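Local atomic coordinates of L-tyrosine isonitrile synthase (Pseudomonas aeruginosa, PDB entry 3E59), a protein that makes the isonitrile group of the paerucumarin precursor on L-tyrosine, taking the isonitrile carbon from C2 of D-ribulose 5-phosphate. Residues T10-V15 against R49-I54; E43-P48 against D262-G267; E58-V63 against R250-S255. One frame throughout, in Å; residues are numbered along the deposited sequence.

Contact 1 of 3, residues T10-V15 against R49-I54; sequences TLPARV and RIAAFI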
# COMPACT_ATOMS: atom_id res chain seq x y z
N THR A 10 -22.07 0.31 19.33
CA THR A 10 -22.06 -0.88 18.43
C THR A 10 -20.67 -1.40 18.05
O THR A 10 -19.85 -0.66 17.51
CB THR A 10 -22.91 -0.65 17.16
N LEU A 11 -20.43 -2.69 18.32
CA LEU A 11 -19.15 -3.35 18.01
C LEU A 11 -18.63 -3.09 16.59
O LEU A 11 -17.48 -2.72 16.44
CB LEU A 11 -19.19 -4.86 18.29
CG LEU A 11 -19.01 -5.34 19.73
CD1 LEU A 11 -19.41 -6.81 19.85
CD2 LEU A 11 -17.59 -5.13 20.21
N PRO A 12 -19.48 -3.31 15.55
CA PRO A 12 -19.08 -2.96 14.17
C PRO A 12 -18.70 -1.49 13.98
O PRO A 12 -17.71 -1.21 13.30
CB PRO A 12 -20.31 -3.31 13.34
CG PRO A 12 -21.02 -4.35 14.14
CD PRO A 12 -20.81 -3.94 15.56
N ALA A 13 -19.46 -0.57 14.58
CA ALA A 13 -19.16 0.86 14.46
C ALA A 13 -17.89 1.27 15.21
O ALA A 13 -17.23 2.24 14.82
CB ALA A 13 -20.35 1.71 14.91
N ARG A 14 -17.56 0.54 16.27
CA ARG A 14 -16.35 0.79 17.05
C ARG A 14 -15.11 0.36 16.26
O ARG A 14 -14.09 1.03 16.29
CB ARG A 14 -16.40 0.05 18.39
CG ARG A 14 -17.37 0.63 19.42
CD ARG A 14 -17.30 -0.12 20.75
NE ARG A 14 -16.00 0.04 21.41
CZ ARG A 14 -15.64 -0.55 22.55
NH1 ARG A 14 -16.49 -1.36 23.19
NH2 ARG A 14 -14.43 -0.33 23.05
N VAL A 15 -15.22 -0.76 15.54
CA VAL A 15 -14.14 -1.20 14.64
C VAL A 15 -13.90 -0.10 13.62
O VAL A 15 -12.76 0.34 13.43
CB VAL A 15 -14.47 -2.56 13.95
CG1 VAL A 15 -13.37 -2.94 12.94
CG2 VAL A 15 -14.64 -3.67 14.99
N ARG A 49 -20.09 -5.34 6.33
CA ARG A 49 -18.95 -6.21 6.00
C ARG A 49 -18.18 -6.63 7.26
O ARG A 49 -17.83 -7.81 7.42
CB ARG A 49 -18.01 -5.54 4.98
CG ARG A 49 -18.60 -5.36 3.58
CD ARG A 49 -17.59 -4.77 2.59
NE ARG A 49 -16.50 -5.70 2.27
CZ ARG A 49 -16.63 -6.79 1.51
NH1 ARG A 49 -17.80 -7.12 0.98
NH2 ARG A 49 -15.58 -7.56 1.28
N ILE A 50 -17.92 -5.67 8.15
CA ILE A 50 -17.31 -5.92 9.45
C ILE A 50 -18.27 -6.75 10.30
O ILE A 50 -17.85 -7.72 10.95
CB ILE A 50 -16.98 -4.60 10.20
CG1 ILE A 50 -15.91 -3.79 9.46
CG2 ILE A 50 -16.56 -4.88 11.65
CD1 ILE A 50 -15.84 -2.34 9.88
N ALA A 51 -19.54 -6.37 10.28
CA ALA A 51 -20.57 -7.03 11.09
C ALA A 51 -20.73 -8.52 10.74
O ALA A 51 -21.09 -9.31 11.60
CB ALA A 51 -21.90 -6.30 10.95
N ALA A 52 -20.44 -8.88 9.50
CA ALA A 52 -20.48 -10.27 9.04
C ALA A 52 -19.54 -11.17 9.87
O ALA A 52 -19.94 -12.25 10.30
CB ALA A 52 -20.14 -10.36 7.57
N PHE A 53 -18.31 -10.71 10.09
CA PHE A 53 -17.36 -11.44 10.93
C PHE A 53 -17.83 -11.53 12.39
O PHE A 53 -17.76 -12.60 13.00
CB PHE A 53 -15.96 -10.82 10.85
CG PHE A 53 -15.30 -10.97 9.49
CD1 PHE A 53 -14.75 -12.19 9.10
CD2 PHE A 53 -15.24 -9.89 8.61
CE1 PHE A 53 -14.15 -12.34 7.84
CE2 PHE A 53 -14.65 -10.03 7.35
CZ PHE A 53 -14.10 -11.26 6.96
N ILE A 54 -18.31 -10.41 12.92
CA ILE A 54 -18.72 -10.30 14.33
C ILE A 54 -19.92 -11.20 14.66
O ILE A 54 -19.94 -11.86 15.71
CB ILE A 54 -18.97 -8.82 14.76
CG1 ILE A 54 -17.68 -8.00 14.59
CG2 ILE A 54 -19.45 -8.74 16.23
CD1 ILE A 54 -17.83 -6.53 14.88
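The pyrrolidine ring of P12 turns one face to the helix that carries I54 and A51. The methyl CD1 of I54 sits over that face, nearer the N-CA side, 3.7 Å from P12 N and 3.9 Å from P12 CG. The methyl CB of A51 approaches from the same side but lies off toward the CB-CG edge, 3.8 Å from P12 CG. I50 meets the ring at its backbone corner, its CG2 lying 4.0 Å from P12 CA.

I54 reaches the ring because its CG1 stands opposite the carbonyl carbon (chi1 -60°) and the chain then runs on extended, so CD1 projects across to the first turn of helix 11-20. The same methyl touches L11 CB at 4.0 Å, while the CG2 branch of I54 meets L11 CD1 at 4.1 Å. One turn back, I50 and V15 lie alongside each other, running in opposing senses. I50 CG2 lies 3.9 Å from V15 CB, and the CD1 end of I50 reaches V15 CG1.

The two helical segments approach to 9.0 Å between axes and cross at 124°. They join the N-terminal helix to the last turns of helix 35-55, with F103 and I100 of helix 84-103 also packing on V15.

No hydrogen bond or ion pair crosses between the segments. The contact is a purely aliphatic one, resting on dispersion and exclusion of water. P12 suits it chemically: in the first turn its nitrogen, which has no N-H, is not needed for the helix bonding, and its ring offers a compact, largely aliphatic face.

Contact 2 of 3, residues E43-P48 against D262-G267; sequences EQVQLP and DSLKFG. With PO4 (phosphate ion), chain E.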
# COMPACT_ATOMS: atom_id res chain seq x y z
N GLU A 43 -19.78 4.28 6.13
CA GLU A 43 -20.56 3.47 7.07
C GLU A 43 -21.50 2.50 6.37
O GLU A 43 -21.62 1.35 6.78
CB GLU A 43 -21.39 4.37 7.99
CG GLU A 43 -20.64 4.91 9.19
CD GLU A 43 -21.58 5.30 10.34
OE1 GLU A 43 -21.07 5.54 11.47
OE2 GLU A 43 -22.82 5.35 10.13
N GLN A 44 -22.15 2.97 5.31
CA GLN A 44 -23.06 2.14 4.52
C GLN A 44 -22.35 0.94 3.90
O GLN A 44 -22.88 -0.18 3.90
CB GLN A 44 -23.69 2.98 3.41
CG GLN A 44 -24.52 4.15 3.90
CD GLN A 44 -25.23 4.88 2.77
OE1 GLN A 44 -24.97 4.65 1.58
NE2 GLN A 44 -26.15 5.77 3.14
N VAL A 45 -21.14 1.16 3.39
CA VAL A 45 -20.38 0.11 2.71
C VAL A 45 -19.69 -0.84 3.70
O VAL A 45 -19.81 -2.05 3.58
CB VAL A 45 -19.34 0.71 1.72
CG1 VAL A 45 -18.52 -0.39 1.05
CG2 VAL A 45 -20.04 1.56 0.67
N GLN A 46 -19.00 -0.28 4.69
CA GLN A 46 -18.08 -1.06 5.50
C GLN A 46 -18.73 -1.80 6.65
O GLN A 46 -18.32 -2.91 6.98
CB GLN A 46 -16.92 -0.19 6.02
CG GLN A 46 -16.08 0.48 4.90
CD GLN A 46 -15.36 -0.52 3.99
OE1 GLN A 46 -15.15 -1.69 4.34
NE2 GLN A 46 -14.95 -0.04 2.80
N LEU A 47 -19.74 -1.17 7.27
CA LEU A 47 -20.36 -1.71 8.49
C LEU A 47 -20.99 -3.11 8.40
O LEU A 47 -20.74 -3.94 9.27
CB LEU A 47 -21.35 -0.71 9.13
CG LEU A 47 -20.76 0.40 10.02
CD1 LEU A 47 -21.82 1.08 10.87
CD2 LEU A 47 -19.67 -0.15 10.92
N PRO A 48 -21.79 -3.39 7.36
CA PRO A 48 -22.28 -4.77 7.29
C PRO A 48 -21.17 -5.78 6.99
O PRO A 48 -21.29 -6.94 7.37
CB PRO A 48 -23.32 -4.74 6.16
CG PRO A 48 -23.04 -3.52 5.38
CD PRO A 48 -22.30 -2.55 6.25
N ASP A 262 -17.62 5.56 -1.37
CA ASP A 262 -18.57 4.50 -1.75
C ASP A 262 -17.87 3.19 -2.09
O ASP A 262 -18.53 2.19 -2.37
CB ASP A 262 -19.37 4.93 -2.98
CG ASP A 262 -20.25 6.11 -2.72
OD1 ASP A 262 -20.70 6.29 -1.57
OD2 ASP A 262 -20.52 6.86 -3.68
N SER A 263 -16.54 3.21 -2.10
CA SER A 263 -15.75 2.05 -2.50
C SER A 263 -15.67 0.99 -1.40
O SER A 263 -15.77 1.29 -0.21
CB SER A 263 -14.34 2.50 -2.87
OG SER A 263 -13.53 1.41 -3.26
N LEU A 264 -15.50 -0.27 -1.82
CA LEU A 264 -15.18 -1.38 -0.91
C LEU A 264 -13.80 -1.16 -0.31
O LEU A 264 -13.50 -1.57 0.83
CB LEU A 264 -15.21 -2.70 -1.67
CG LEU A 264 -16.55 -3.32 -2.04
CD1 LEU A 264 -16.37 -4.45 -3.05
CD2 LEU A 264 -17.25 -3.84 -0.79
N LYS A 265 -12.95 -0.50 -1.08
CA LYS A 265 -11.59 -0.23 -0.66
C LYS A 265 -11.55 0.92 0.33
O LYS A 265 -12.26 1.94 0.18
CB LYS A 265 -10.70 0.06 -1.88
CG LYS A 265 -10.79 -0.97 -3.02
CD LYS A 265 -9.89 -0.52 -4.13
CE LYS A 265 -10.27 -1.09 -5.46
NZ LYS A 265 -9.26 -0.65 -6.48
N PHE A 266 -10.73 0.75 1.37
CA PHE A 266 -10.60 1.73 2.44
C PHE A 266 -9.12 2.13 2.60
O PHE A 266 -8.31 1.33 3.07
CB PHE A 266 -11.14 1.15 3.74
CG PHE A 266 -11.11 2.11 4.91
CD1 PHE A 266 -9.93 2.32 5.63
CD2 PHE A 266 -12.26 2.79 5.30
CE1 PHE A 266 -9.89 3.20 6.71
CE2 PHE A 266 -12.24 3.66 6.38
CZ PHE A 266 -11.05 3.87 7.08
N GLY A 267 -8.78 3.36 2.23
CA GLY A 267 -7.38 3.83 2.36
C GLY A 267 -6.99 4.08 3.80
O GLY A 267 -7.73 4.70 4.56
P PO4 E . -5.72 -0.60 -4.88
O1 PO4 E . -6.07 0.83 -5.23
O2 PO4 E . -4.36 -0.92 -5.48
O3 PO4 E . -5.72 -0.76 -3.35
O4 PO4 E . -6.72 -1.54 -5.51
O HOH W 1 -14.23 -3.68 2.39
O HOH W 2 -15.97 3.13 1.83
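Q46 and V45, adjacent on helix 35-55, reach the chain at D262-F266 in different ways. The Q46 side chain leaves with CG opposite the carbonyl carbon (chi1 -59°) and folds again at chi2 (-63°), a bent shape that brings its amide to the L264 carbonyl. NE2 donates to L264 O at 2.9 Å in a nearly straight bond (N-H...O 173°). The acceptor lies in the plane of the Q46 amide, whereas the donor stands well above the plane of the L264 carbonyl. A water bridges the other end of the amide, donating to Q46 OE1 at 2.9 Å and to L264 O at 2.7 Å, so the carbonyl is held by two donors, an arrangement that should restrain the amide's rotation.

These two elements are a helix and one edge strand, 265-267, of a parallel sheet whose strand order 3-2-1-4-5 is Rossmann-like. At the approach to that strand S263 forms an ST turn, its OG accepting from K265 N.

V45 spreads its two methyls over the turn. CG1, opposite the backbone N, rests 3.5 Å from S263 O and 4.1 Å from L264 CD2; CG2 settles 3.5 Å from D262 O. Along the strand, side chains diverge. F266 points toward the helix, its ring lying oblique to Q46 CG and packing also on I42 and L19. K265 heads the other way, extended beyond CG, and its NZ donates to phosphate O4 at 2.9 Å; S255, R253, H257 and Q259 hold the same ion.

Contact 3 of 3, residues E58-V63 against R250-S255; sequences EPIEFV and RAIRLS. With PO4 (phosphate ion), chain E.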
# COMPACT_ATOMS: atom_id res chain seq x y z
N GLU A 58 -16.21 -14.74 14.41
CA GLU A 58 -14.94 -15.01 13.74
C GLU A 58 -14.03 -13.79 13.85
O GLU A 58 -14.53 -12.67 14.00
CB GLU A 58 -15.16 -15.33 12.26
CG GLU A 58 -15.85 -16.65 11.96
CD GLU A 58 -16.47 -16.65 10.57
OE1 GLU A 58 -16.52 -15.58 9.92
OE2 GLU A 58 -16.91 -17.73 10.12
N PRO A 59 -12.70 -13.99 13.76
CA PRO A 59 -11.83 -12.82 13.75
C PRO A 59 -12.06 -11.99 12.48
O PRO A 59 -12.38 -12.55 11.42
CB PRO A 59 -10.41 -13.42 13.77
CG PRO A 59 -10.58 -14.86 14.17
CD PRO A 59 -11.95 -15.26 13.68
N ILE A 60 -11.93 -10.67 12.59
CA ILE A 60 -12.15 -9.80 11.43
C ILE A 60 -10.93 -9.86 10.49
O ILE A 60 -9.80 -9.58 10.91
CB ILE A 60 -12.44 -8.35 11.87
CG1 ILE A 60 -13.59 -8.32 12.89
CG2 ILE A 60 -12.77 -7.44 10.65
CD1 ILE A 60 -13.58 -7.08 13.76
N GLU A 61 -11.16 -10.25 9.24
CA GLU A 61 -10.10 -10.31 8.23
C GLU A 61 -10.01 -8.99 7.46
O GLU A 61 -11.04 -8.44 7.00
CB GLU A 61 -10.33 -11.47 7.24
CG GLU A 61 -10.35 -12.87 7.87
CD GLU A 61 -10.85 -13.96 6.90
OE1 GLU A 61 -10.43 -13.97 5.72
OE2 GLU A 61 -11.67 -14.81 7.32
N PHE A 62 -8.77 -8.51 7.33
CA PHE A 62 -8.39 -7.39 6.47
C PHE A 62 -7.41 -7.89 5.41
O PHE A 62 -6.50 -8.67 5.70
CB PHE A 62 -7.74 -6.23 7.28
CG PHE A 62 -8.64 -5.66 8.34
CD1 PHE A 62 -8.64 -6.20 9.64
CD2 PHE A 62 -9.49 -4.60 8.06
CE1 PHE A 62 -9.48 -5.69 10.63
CE2 PHE A 62 -10.34 -4.08 9.03
CZ PHE A 62 -10.34 -4.63 10.33
N VAL A 63 -7.60 -7.42 4.18
CA VAL A 63 -6.67 -7.64 3.07
C VAL A 63 -6.06 -6.29 2.71
O VAL A 63 -6.78 -5.30 2.57
CB VAL A 63 -7.40 -8.28 1.87
CG1 VAL A 63 -6.64 -8.05 0.56
CG2 VAL A 63 -7.58 -9.78 2.14
N ARG A 250 -14.90 -11.98 1.78
CA ARG A 250 -15.51 -11.23 2.86
C ARG A 250 -14.58 -10.21 3.53
O ARG A 250 -15.04 -9.25 4.14
CB ARG A 250 -16.09 -12.17 3.92
CG ARG A 250 -17.06 -13.24 3.37
CD ARG A 250 -17.72 -13.99 4.52
NE ARG A 250 -16.73 -14.70 5.34
CZ ARG A 250 -16.79 -14.85 6.66
NH1 ARG A 250 -17.80 -14.35 7.36
NH2 ARG A 250 -15.82 -15.50 7.28
N ALA A 251 -13.28 -10.42 3.40
CA ALA A 251 -12.29 -9.58 4.07
C ALA A 251 -12.56 -8.10 3.81
O ALA A 251 -12.98 -7.72 2.70
CB ALA A 251 -10.88 -9.94 3.63
N ILE A 252 -12.32 -7.29 4.84
CA ILE A 252 -12.37 -5.84 4.71
C ILE A 252 -11.17 -5.46 3.88
O ILE A 252 -10.04 -5.85 4.18
CB ILE A 252 -12.34 -5.12 6.10
CG1 ILE A 252 -13.33 -5.73 7.10
CG2 ILE A 252 -12.53 -3.60 5.94
CD1 ILE A 252 -14.74 -5.91 6.59
N ARG A 253 -11.43 -4.72 2.81
CA ARG A 253 -10.42 -4.37 1.84
C ARG A 253 -9.71 -3.04 2.18
O ARG A 253 -10.26 -1.94 1.98
CB ARG A 253 -11.08 -4.33 0.45
CG ARG A 253 -10.15 -4.00 -0.73
CD ARG A 253 -8.98 -4.99 -0.93
NE ARG A 253 -8.54 -4.90 -2.33
CZ ARG A 253 -7.82 -3.89 -2.81
NH1 ARG A 253 -7.42 -2.92 -2.00
NH2 ARG A 253 -7.50 -3.85 -4.09
N LEU A 254 -8.48 -3.13 2.70
CA LEU A 254 -7.68 -1.94 2.95
C LEU A 254 -6.86 -1.59 1.71
O LEU A 254 -6.74 -2.40 0.79
CB LEU A 254 -6.76 -2.12 4.15
CG LEU A 254 -7.35 -2.51 5.51
CD1 LEU A 254 -6.21 -2.82 6.46
CD2 LEU A 254 -8.28 -1.44 6.10
N SER A 255 -6.32 -0.38 1.71
CA SER A 255 -5.56 0.14 0.57
C SER A 255 -4.54 1.13 1.10
O SER A 255 -4.69 1.65 2.20
CB SER A 255 -6.50 0.83 -0.42
OG SER A 255 -5.83 1.20 -1.62
P PO4 E . -5.72 -0.60 -4.88
O1 PO4 E . -6.07 0.83 -5.23
O2 PO4 E . -4.36 -0.92 -5.48
O3 PO4 E . -5.72 -0.76 -3.35
O4 PO4 E . -6.72 -1.54 -5.51
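R250 grips E58 through a single carboxylate oxygen: NH2 and NH1 both donate to E58 OE1, at 2.7 and 3.1 Å. OE1 lies in the guanidinium plane, yet the two flat groups are turned 77° from each other. The NH1 hydrogen meets the syn lone pair of OE1, while NH2 comes from above the carboxylate plane. A bend in the R250 chain at chi3 (-61°) swings the guanidinium to this end-on approach. The carboxylate of E61 lies nearby but well out of the guanidinium plane, where it probably adds some charge attraction; no N-H points at it.

Beyond this salt bridge the segments become neighbouring parallel strands: strand 60-64 is the middle one of the five in its sheet, and 252-255 lies between it and the edge strand. I252 N donates to E61 O at 2.8 Å, V63 N to I252 O at 2.9 Å, and L254 N to V63 O at 2.8 Å, so I252 uses both its N-H and its carbonyl on the same neighbour. F62 and I252 share one face and lie side by side, with F62 CD2 3.5 Å from I252 CB; L254 adds its CD1 against F62 CB. On that side L19 of helix 11-20 also covers F62. V63 and R253 occupy the other face, where V63 CG2 touches A251 CB at 3.6 Å.

Past the end of strand 252-255 a phosphate is met by the guanidinium edge of R253, which reaches forward from within the strand, NH2 donating to O4 at 2.8 Å and NH1 to O3, while S255 OG donates to O3. NH1 also binds L254 O, which steadies the group. The ion probably comes from the crystallisation liquor. Such a cluster of donors is nevertheless chemically suited to an anion.

In the fold
The three contacts run from the surface inward: contacts 1 and 2 are both partly buried, contact 3 buried. Contact 1, its centre about 23 Å from the centre of the chain, is wholly apolar, helix against helix. Contact 2, its centre about 17 Å from that of the chain, takes an earlier part of the same helix 35-55 to an edge strand of the sheet, mixing methyl packing with an amide bond and water. Contact 3 joins two inner strands mainly by backbone bonds, with its ion pair at the end where R250 is exposed. R49 connects contacts 1 and 3 by a probable hydrogen bond to A251 O; strands 252-255 and 265-267 connect contacts 2 and 3, which both reach the phosphate.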